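Long-range contacts in PHOX (Pseudomonas fluorescens, PDB 4A9V), which is an alkaline phosphatase that hydrolyses phosphate monoesters, using an iron-calcium cofactor held in a beta-propeller: residues A[186-191]-A[249-254]; A[70-75]-A[179-184]; A[196-201]-A[221-226]. All coordinates share one frame; numbering follows the deposited sequence. Where two conformers were deposited one is given.

In the fold
Contacts 1 and 2 sit side by side near the middle of the propeller, their centres about 8 Å apart. They share one sheet: strand 178-183 of contact 2 neighbours strand 189-193 of contact 1, and Leu190 N probably bonds to Gly182 O. Contact 1 holds two strands of that sheet together, whereas contact 2 joins its edge strand to strand 68-76 of the preceding sheet, with Cys179 reaching the diiron centre. Along the chain contact 2 closes first. Contact 3 then falls entirely within the long excursion between strands 189-193 and 249-252; its centre lies about 26 Å from those of the other two, so it joins two parts of the connecting loop, away from the sheets.

Contact 1. Residues A[186-191]-A[249-254]; sequences WGTYLT and VVEIDP
Leu190 and Val249 touch where two antiparallel strands of a beta-propeller sheet begin to pair, CB of the leucine lying 3.9 Å from CG1 of the valine. The short strands 189-191 and 249-252 run at 150° to each other, and two hydrogen-bonded pairs flank one non-hydrogen-bonded pair. Val250 forms the first hydrogen-bonded pair with Thr191, whose O accepts from Val250 N at 2.8 Å. Their beta-branched side chains suit an extended backbone and point the same way, Thr191 CG2 resting 3.6 Å from Val250 CB; the threonine hydroxyl instead serves Asn88 and Asn178.

Glu251 follows, on the same face as Leu190. Its CG stands anti to the backbone N (chi1 -173°), and the extended chain beyond carries the carboxylate past Leu190 CD2 to the loop before strand 189-193. There OE2 accepts two hydrogen bonds: Trp186 NE1 meets it at 2.9 Å in the indole plane and nearly along the C-O bond, while Thr188 OG1 donates at 2.7 Å on the anti side. OE1 forms a salt bridge with Arg264 on the next strand, and this buried acid is therefore gripped at both oxygens, which would probably stabilise its negative charge.

Ile252 returns to the face of Tyr189, the second hydrogen-bonded pair. Its CD1 lies at the edge of the tyrosine ring, 4.2 Å from CD2, and both side chains pack towards the neighbouring sheet; the tyrosine hydroxyl bonds to Asn88. Past the strand, Asp253 uses OD1 to accept from a water that also donates to Gly187 O, as well as from Phe255 N. Gly187 has positive phi, a conformation easily adopted without a side chain. Finally, the Pro254 ring puts CD 3.6 Å from Gly187 O.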
loop_
_atom_site.group_PDB
_atom_site.type_symbol
_atom_site.label_atom_id
_atom_site.label_comp_id
_atom_site.label_asym_id
_atom_site.label_seq_id
_atom_site.Cartn_x
_atom_site.Cartn_y
_atom_site.Cartn_z
ATOM N N TRP A 186 -0.649 -11.967 -15.493
ATOM C CA TRP A 186 0.443 -12.762 -16.058
ATOM C C TRP A 186 1.393 -13.257 -14.994
ATOM O O TRP A 186 2.517 -13.660 -15.297
ATOM C CB TRP A 186 1.189 -11.986 -17.151
ATOM C CG TRP A 186 1.661 -10.611 -16.746
ATOM C CD1 TRP A 186 2.922 -10.249 -16.284
ATOM C CD2 TRP A 186 0.898 -9.361 -16.817
ATOM N NE1 TRP A 186 2.970 -8.904 -16.021
ATOM C CE2 TRP A 186 1.786 -8.313 -16.330
ATOM C CE3 TRP A 186 -0.380 -9.023 -17.224
ATOM C CZ2 TRP A 186 1.353 -7.005 -16.171
ATOM C CZ3 TRP A 186 -0.794 -7.700 -17.089
ATOM C CH2 TRP A 186 0.055 -6.716 -16.586
ATOM N N GLY A 187 0.892 -13.400 -13.771
ATOM C CA GLY A 187 1.581 -14.181 -12.746
ATOM C C GLY A 187 2.716 -13.455 -12.051
ATOM O O GLY A 187 3.621 -14.089 -11.517
ATOM N N THR A 188 2.627 -12.130 -11.979
ATOM C CA THR A 188 3.632 -11.354 -11.281
ATOM C C THR A 188 3.028 -10.450 -10.209
ATOM O O THR A 188 1.811 -10.246 -10.132
ATOM C CB THR A 188 4.497 -10.524 -12.240
ATOM O OG1 THR A 188 3.687 -9.523 -12.860
ATOM C CG2 THR A 188 5.170 -11.410 -13.294
ATOM N N TYR A 189 3.916 -9.979 -9.341
ATOM C CA TYR A 189 3.563 -9.175 -8.186
ATOM C C TYR A 189 4.099 -7.761 -8.391
ATOM O O TYR A 189 5.246 -7.587 -8.819
ATOM C CB TYR A 189 4.217 -9.786 -6.943
ATOM C CG TYR A 189 3.904 -9.071 -5.650
ATOM C CD1 TYR A 189 2.624 -9.087 -5.137
ATOM C CD2 TYR A 189 4.904 -8.457 -4.900
ATOM C CE1 TYR A 189 2.324 -8.473 -3.937
ATOM C CE2 TYR A 189 4.614 -7.839 -3.691
ATOM C CZ TYR A 189 3.325 -7.875 -3.206
ATOM O OH TYR A 189 2.987 -7.299 -2.002
ATOM N N LEU A 190 3.284 -6.760 -8.073
ATOM C CA LEU A 190 3.741 -5.377 -8.051
ATOM C C LEU A 190 3.850 -4.902 -6.613
ATOM O O LEU A 190 2.924 -5.086 -5.813
ATOM C CB LEU A 190 2.763 -4.477 -8.817
ATOM C CG LEU A 190 2.464 -4.881 -10.266
ATOM C CD1 LEU A 190 1.517 -3.885 -10.920
ATOM C CD2 LEU A 190 3.730 -5.049 -11.095
ATOM N N THR A 191 5.006 -4.337 -6.288
ATOM C CA THR A 191 5.218 -3.721 -4.998
ATOM C C THR A 191 5.483 -2.228 -5.185
ATOM O O THR A 191 6.094 -1.807 -6.163
ATOM C CB THR A 191 6.349 -4.411 -4.202
ATOM O OG1 THR A 191 6.367 -3.876 -2.877
ATOM C CG2 THR A 191 7.712 -4.207 -4.834
ATOM N N VAL A 249 6.889 1.664 -8.968
ATOM C CA VAL A 249 6.288 0.344 -8.899
ATOM C C VAL A 249 7.306 -0.668 -9.411
ATOM O O VAL A 249 7.919 -0.475 -10.459
ATOM C CB VAL A 249 5.010 0.292 -9.749
ATOM C CG1 VAL A 249 4.385 -1.091 -9.681
ATOM C CG2 VAL A 249 4.019 1.339 -9.267
ATOM N N VAL A 250 7.488 -1.733 -8.643
ATOM C CA VAL A 250 8.497 -2.743 -8.921
ATOM C C VAL A 250 7.809 -4.085 -9.164
ATOM O O VAL A 250 6.956 -4.504 -8.387
ATOM C CB VAL A 250 9.471 -2.863 -7.730
ATOM C CG1 VAL A 250 10.552 -3.887 -8.027
ATOM C CG2 VAL A 250 10.083 -1.513 -7.404
ATOM N N GLU A 251 8.151 -4.740 -10.270
ATOM C CA GLU A 251 7.535 -5.998 -10.667
ATOM C C GLU A 251 8.455 -7.170 -10.310
ATOM O O GLU A 251 9.654 -7.170 -10.622
ATOM C CB GLU A 251 7.241 -5.982 -12.169
ATOM C CG GLU A 251 6.450 -7.193 -12.639
ATOM C CD GLU A 251 5.967 -7.106 -14.078
ATOM O OE1 GLU A 251 6.395 -6.186 -14.808
ATOM O OE2 GLU A 251 5.233 -8.023 -14.502
ATOM N N ILE A 252 7.870 -8.142 -9.614
ATOM C CA ILE A 252 8.555 -9.321 -9.095
ATOM C C ILE A 252 7.861 -10.580 -9.612
ATOM O O ILE A 252 6.638 -10.675 -9.584
ATOM C CB ILE A 252 8.506 -9.317 -7.546
ATOM C CG1 ILE A 252 9.320 -8.146 -6.982
ATOM C CG2 ILE A 252 8.979 -10.644 -6.962
ATOM C CD1 ILE A 252 8.985 -7.781 -5.548
ATOM N N ASP A 253 8.660 -11.560 -10.032
ATOM C CA ASP A 253 8.137 -12.871 -10.391
ATOM C C ASP A 253 8.324 -13.838 -9.228
ATOM O O ASP A 253 9.428 -14.328 -9.006
ATOM C CB ASP A 253 8.859 -13.402 -11.629
ATOM C CG ASP A 253 8.318 -14.743 -12.092
ATOM O OD1 ASP A 253 7.442 -15.313 -11.404
ATOM O OD2 ASP A 253 8.797 -15.252 -13.134
ATOM N N PRO A 254 7.254 -14.101 -8.464
ATOM C CA PRO A 254 7.436 -14.937 -7.282
ATOM C C PRO A 254 7.764 -16.390 -7.621
ATOM O O PRO A 254 8.236 -17.129 -6.762
ATOM C CB PRO A 254 6.083 -14.840 -6.573
ATOM C CG PRO A 254 5.105 -14.569 -7.668
ATOM C CD PRO A 254 5.843 -13.720 -8.664
HETATM O O HOH W 1 5.099 -16.036 -12.689
#

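Contact 2. Residues A[70-75]-A[179-184]; sequences GMSLFE and CANGKT. With FEO (mu-oxo-diiron), chain S; EDO (1,2-ethanediol), chain O.
Lys183 reaches across to Leu73 and donates from NZ to its carbonyl O at 2.7 Å, nearly in line with the C=O bond. Every torsion of the lysine is close to anti, beginning with chi1 177°, and the fully extended chain spans the gap. On the way its methylenes slide past Phe74 in the opposite direction, CG lying 3.8 Å from CE2. The ammonium also donates to O1 of a bound ethanediol, probably from the crystallisation liquor, which accepts from Glu75 N as well.

Asn181 works nearer the centre. ND2 donates to Ser72 OG at 2.9 Å, the hydroxyl lying close to the amide plane; a small polar serine leaves room for the amide to enter between the strands. Strands 70-75 and 179-183 run nearly parallel, 24° apart, as edge strands of two successive sheets of the propeller, and side chains rather than regular backbone pairing hold most of this seam.

The backbones close up at Gly70. Lacking a side chain, it brings its CA within 3.8 Å of Ala180 CA, and its N donates to Cys179 O at 2.9 Å. Asn88 ND2 binds that same carbonyl. Cys179 is thereby held from its backbone while its CB points away from strand 70-75 and SG ligates one iron of the mu-oxo-diiron group at 2.5 Å, alongside Glu90 and Glu194.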
loop_
_atom_site.group_PDB
_atom_site.type_symbol
_atom_site.label_atom_id
_atom_site.label_comp_id
_atom_site.label_asym_id
_atom_site.label_seq_id
_atom_site.Cartn_x
_atom_site.Cartn_y
_atom_site.Cartn_z
ATOM N N GLY A 70 1.127 -4.539 2.325
ATOM C CA GLY A 70 0.372 -5.147 1.230
ATOM C C GLY A 70 0.908 -6.519 0.855
ATOM O O GLY A 70 2.098 -6.792 1.002
ATOM N N MET A 71 0.026 -7.366 0.328
ATOM C CA MET A 71 0.389 -8.733 -0.015
ATOM C C MET A 71 -0.602 -9.318 -1.000
ATOM O O MET A 71 -1.787 -8.969 -1.022
ATOM C CB MET A 71 0.454 -9.610 1.233
ATOM C CG MET A 71 -0.835 -9.664 2.020
ATOM S SD MET A 71 -0.606 -10.619 3.540
ATOM C CE MET A 71 -2.219 -10.434 4.278
ATOM N N SER A 72 -0.109 -10.266 -1.779
ATOM C CA SER A 72 -0.946 -11.045 -2.682
ATOM C C SER A 72 -0.651 -12.530 -2.520
ATOM O O SER A 72 0.492 -12.932 -2.260
ATOM C CB SER A 72 -0.686 -10.652 -4.140
ATOM O OG SER A 72 -1.117 -9.337 -4.436
ATOM N N LEU A 73 -1.667 -13.334 -2.819
ATOM C CA LEU A 73 -1.550 -14.778 -2.870
ATOM C C LEU A 73 -1.675 -15.245 -4.324
ATOM O O LEU A 73 -2.569 -14.808 -5.057
ATOM C CB LEU A 73 -2.629 -15.420 -1.987
ATOM C CG LEU A 73 -2.620 -16.946 -1.924
ATOM C CD1 LEU A 73 -3.111 -17.435 -0.573
ATOM C CD2 LEU A 73 -3.448 -17.572 -3.035
ATOM N N PHE A 74 -0.772 -16.140 -4.712
ATOM C CA PHE A 74 -0.726 -16.724 -6.044
ATOM C C PHE A 74 -0.995 -18.216 -5.939
ATOM O O PHE A 74 -0.243 -18.951 -5.311
ATOM C CB PHE A 74 0.660 -16.506 -6.666
ATOM C CG PHE A 74 0.985 -15.061 -6.930
ATOM C CD1 PHE A 74 1.459 -14.238 -5.919
ATOM C CD2 PHE A 74 0.793 -14.517 -8.191
ATOM C CE1 PHE A 74 1.715 -12.900 -6.159
ATOM C CE2 PHE A 74 1.045 -13.175 -8.434
ATOM C CZ PHE A 74 1.505 -12.369 -7.414
ATOM N N GLU A 75 -2.064 -18.668 -6.578
ATOM C CA GLU A 75 -2.347 -20.094 -6.780
ATOM C C GLU A 75 -1.120 -20.787 -7.336
ATOM O O GLU A 75 -0.521 -20.277 -8.268
ATOM C CB GLU A 75 -3.479 -20.251 -7.798
ATOM C CG GLU A 75 -4.844 -19.834 -7.282
ATOM C CD GLU A 75 -5.842 -19.596 -8.398
ATOM O OE1 GLU A 75 -6.323 -20.587 -8.986
ATOM O OE2 GLU A 75 -6.153 -18.419 -8.679
ATOM N N CYS A 179 4.862 -0.298 0.463
ATOM C CA CYS A 179 3.583 -0.046 1.090
ATOM C C CYS A 179 2.603 -1.137 0.671
ATOM O O CYS A 179 2.538 -2.189 1.304
ATOM C CB CYS A 179 3.119 1.359 0.712
ATOM S SG CYS A 179 1.556 1.832 1.445
ATOM N N ALA A 180 1.919 -0.962 -0.451
ATOM C CA ALA A 180 0.995 -2.000 -0.886
ATOM C C ALA A 180 1.295 -2.456 -2.322
ATOM O O ALA A 180 2.459 -2.416 -2.764
ATOM C CB ALA A 180 -0.456 -1.561 -0.669
ATOM N N ASN A 181 0.309 -3.097 -2.947
ATOM C CA ASN A 181 0.584 -4.176 -3.874
ATOM C C ASN A 181 -0.314 -4.141 -5.101
ATOM O O ASN A 181 -1.377 -3.516 -5.103
ATOM C CB ASN A 181 0.401 -5.524 -3.158
ATOM C CG ASN A 181 -1.024 -5.742 -2.681
ATOM O OD1 ASN A 181 -1.591 -4.909 -1.960
ATOM N ND2 ASN A 181 -1.641 -6.818 -3.143
ATOM N N GLY A 182 0.066 -4.953 -6.087
ATOM C CA GLY A 182 -0.820 -5.386 -7.154
ATOM C C GLY A 182 -0.495 -6.803 -7.562
ATOM O O GLY A 182 0.602 -7.295 -7.314
ATOM N N LYS A 183 -1.454 -7.442 -8.209
ATOM C CA LYS A 183 -1.309 -8.809 -8.684
ATOM C C LYS A 183 -1.692 -8.812 -10.151
ATOM O O LYS A 183 -2.807 -8.433 -10.496
ATOM C CB LYS A 183 -2.243 -9.733 -7.902
ATOM C CG LYS A 183 -2.212 -11.173 -8.387
ATOM C CD LYS A 183 -3.117 -12.054 -7.546
ATOM C CE LYS A 183 -3.152 -13.483 -8.050
ATOM N NZ LYS A 183 -4.125 -14.291 -7.257
ATOM N N THR A 184 -0.769 -9.222 -11.017
ATOM C CA THR A 184 -1.044 -9.153 -12.448
ATOM C C THR A 184 -1.611 -10.479 -12.946
ATOM O O THR A 184 -1.302 -11.545 -12.403
ATOM C CB THR A 184 0.204 -8.803 -13.276
ATOM O OG1 THR A 184 1.041 -9.961 -13.369
ATOM C CG2 THR A 184 0.960 -7.630 -12.681
HETATM FE FE1 FEO S . 2.199 2.931 3.543
HETATM FE FE2 FEO S . -0.142 5.327 2.623
HETATM O O FEO S . 0.489 3.859 3.706
HETATM C C1 EDO O . -3.360 -17.272 -9.134
HETATM O O1 EDO O . -3.858 -16.917 -7.727
HETATM C C2 EDO O . -2.442 -16.150 -9.631
HETATM O O2 EDO O . -1.423 -16.700 -10.486
HETATM O O HOH W 2 -2.785 -6.741 0.250
HETATM O O HOH W 3 1.227 1.467 4.799
HETATM O O HOH W 4 2.560 4.169 5.412
#

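Contact 3. Residues A[196-201]-A[221-226]; sequences FTDCFG and ASREIN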
loop_
_atom_site.group_PDB
_atom_site.type_symbol
_atom_site.label_atom_id
_atom_site.label_comp_id
_atom_site.label_asym_id
_atom_site.label_seq_id
_atom_site.Cartn_x
_atom_site.Cartn_y
_atom_site.Cartn_z
ATOM N N PHE A 196 9.578 6.729 0.399
ATOM C CA PHE A 196 10.991 6.506 0.141
ATOM C C PHE A 196 11.839 7.718 0.516
ATOM O O PHE A 196 12.985 7.577 0.927
ATOM C CB PHE A 196 11.227 6.119 -1.325
ATOM C CG PHE A 196 10.967 7.230 -2.304
ATOM C CD1 PHE A 196 9.693 7.490 -2.778
ATOM C CD2 PHE A 196 12.015 7.985 -2.792
ATOM C CE1 PHE A 196 9.470 8.524 -3.670
ATOM C CE2 PHE A 196 11.796 9.021 -3.677
ATOM C CZ PHE A 196 10.526 9.285 -4.131
ATOM N N THR A 197 11.273 8.910 0.364
ATOM C CA THR A 197 12.000 10.146 0.623
ATOM C C THR A 197 12.410 10.273 2.083
ATOM O O THR A 197 13.402 10.933 2.383
ATOM C CB THR A 197 11.161 11.373 0.227
ATOM O OG1 THR A 197 9.883 11.292 0.862
ATOM C CG2 THR A 197 10.957 11.431 -1.274
ATOM N N ASP A 198 11.665 9.630 2.982
ATOM C CA ASP A 198 11.952 9.682 4.421
ATOM C C ASP A 198 13.373 9.215 4.717
ATOM O O ASP A 198 13.951 9.579 5.743
ATOM C CB ASP A 198 10.988 8.777 5.188
ATOM C CG ASP A 198 9.562 9.293 5.203
ATOM O OD1 ASP A 198 9.272 10.334 4.575
ATOM O OD2 ASP A 198 8.723 8.637 5.859
ATOM N N CYS A 199 13.876 8.317 3.874
ATOM C CA CYS A 199 15.122 7.600 4.126
ATOM C C CYS A 199 16.360 8.396 3.741
ATOM O O CYS A 199 17.473 7.956 4.005
ATOM C CB CYS A 199 15.106 6.283 3.358
ATOM S SG CYS A 199 13.780 5.178 3.857
ATOM N N PHE A 200 16.165 9.522 3.058
ATOM C CA PHE A 200 17.277 10.327 2.567
ATOM C C PHE A 200 17.510 11.529 3.468
ATOM O O PHE A 200 16.593 12.031 4.108
ATOM C CB PHE A 200 16.990 10.783 1.138
ATOM C CG PHE A 200 17.003 9.659 0.138
ATOM C CD1 PHE A 200 15.904 8.823 -0.005
ATOM C CD2 PHE A 200 18.145 9.384 -0.600
ATOM C CE1 PHE A 200 15.953 7.737 -0.857
ATOM C CE2 PHE A 200 18.201 8.300 -1.455
ATOM C CZ PHE A 200 17.105 7.464 -1.571
ATOM N N GLY A 201 18.762 11.943 3.559
ATOM C CA GLY A 201 19.107 13.169 4.261
ATOM C C GLY A 201 20.324 13.782 3.616
ATOM O O GLY A 201 20.642 13.457 2.476
ATOM N N ALA A 221 17.502 16.337 7.246
ATOM C CA ALA A 221 17.479 15.581 8.493
ATOM C C ALA A 221 17.057 14.122 8.302
ATOM O O ALA A 221 17.355 13.289 9.157
ATOM C CB ALA A 221 16.571 16.258 9.506
ATOM N N SER A 222 16.380 13.822 7.189
ATOM C CA SER A 222 15.567 12.605 7.036
ATOM C C SER A 222 14.390 12.615 8.005
ATOM O O SER A 222 14.334 13.469 8.892
ATOM C CB SER A 222 16.411 11.324 7.188
ATOM O OG SER A 222 16.455 10.854 8.530
ATOM N N ARG A 223 13.415 11.735 7.786
ATOM C CA ARG A 223 12.258 11.671 8.678
ATOM C C ARG A 223 12.515 10.709 9.836
ATOM O O ARG A 223 11.903 9.649 9.931
ATOM C CB ARG A 223 10.975 11.324 7.925
ATOM C CG ARG A 223 9.722 11.747 8.679
ATOM C CD ARG A 223 8.440 11.453 7.914
ATOM N NE ARG A 223 8.398 12.137 6.625
ATOM C CZ ARG A 223 7.716 13.255 6.389
ATOM N NH1 ARG A 223 7.318 14.016 7.401
ATOM N NH2 ARG A 223 7.537 13.673 5.139
ATOM N N GLU A 224 13.485 11.067 10.671
ATOM C CA GLU A 224 13.895 10.233 11.794
ATOM C C GLU A 224 14.240 8.819 11.333
ATOM O O GLU A 224 14.073 7.857 12.078
ATOM C CB GLU A 224 12.804 10.211 12.871
ATOM C CG GLU A 224 12.497 11.591 13.441
ATOM C CD GLU A 224 11.348 11.595 14.434
ATOM O OE1 GLU A 224 10.856 10.505 14.792
ATOM O OE2 GLU A 224 10.985 12.692 14.912
ATOM N N ILE A 225 14.888 8.730 10.173
ATOM C CA ILE A 225 15.415 7.462 9.675
ATOM C C ILE A 225 16.938 7.374 9.894
ATOM O O ILE A 225 17.440 6.383 10.440
ATOM C CB ILE A 225 15.054 7.263 8.183
ATOM C CG1 ILE A 225 13.536 7.266 7.988
ATOM C CG2 ILE A 225 15.673 5.986 7.645
ATOM C CD1 ILE A 225 12.799 6.256 8.835
ATOM N N ASN A 226 17.666 8.408 9.474
ATOM C CA ASN A 226 19.064 8.584 9.838
ATOM C C ASN A 226 19.923 7.391 9.420
ATOM O O ASN A 226 20.765 6.890 10.172
ATOM C CB ASN A 226 19.170 8.916 11.324
ATOM C CG ASN A 226 18.499 10.237 11.660
ATOM O OD1 ASN A 226 18.533 11.171 10.861
ATOM N ND2 ASN A 226 17.763 10.269 12.764
HETATM O O HOH W 5 10.128 12.617 3.239
#
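Arg223 N donates to Asp198 O at 3.0 Å, tying the irregular segment 221-226 to the 3-10 segment 196-199, in which Asp198 lies. Arg223 is the centre of an inverse gamma turn, completed by a weak bond from Glu224 N to Ser222 O.

Ser222 sets the shape of the second loop. Its OG donates to Ala221 O and accepts from Ile225 N at 3.1 Å, an ST motif, and from Asn226 N too, so one small hydroxyl ties the bend together. Both segments belong to the long connection between propeller strands 189-193 and 249-252, on either side of helix 211-216.

Asp198 and Arg223 add a salt bridge: the arginine bends at chi3 (-60°) to bring NE 2.9 Å from OD1. The oxygen lies in the guanidinium plane, but NE approaches from above the carboxylate plane, the carboxylate and guanidinium planes being 63° apart. A water joins OD1 to Thr197 OG1. Apolar Ile225 fills in alongside, its CG1 3.2 Å from Asp198 O and its CG2 3.9 Å from Cys199 CA.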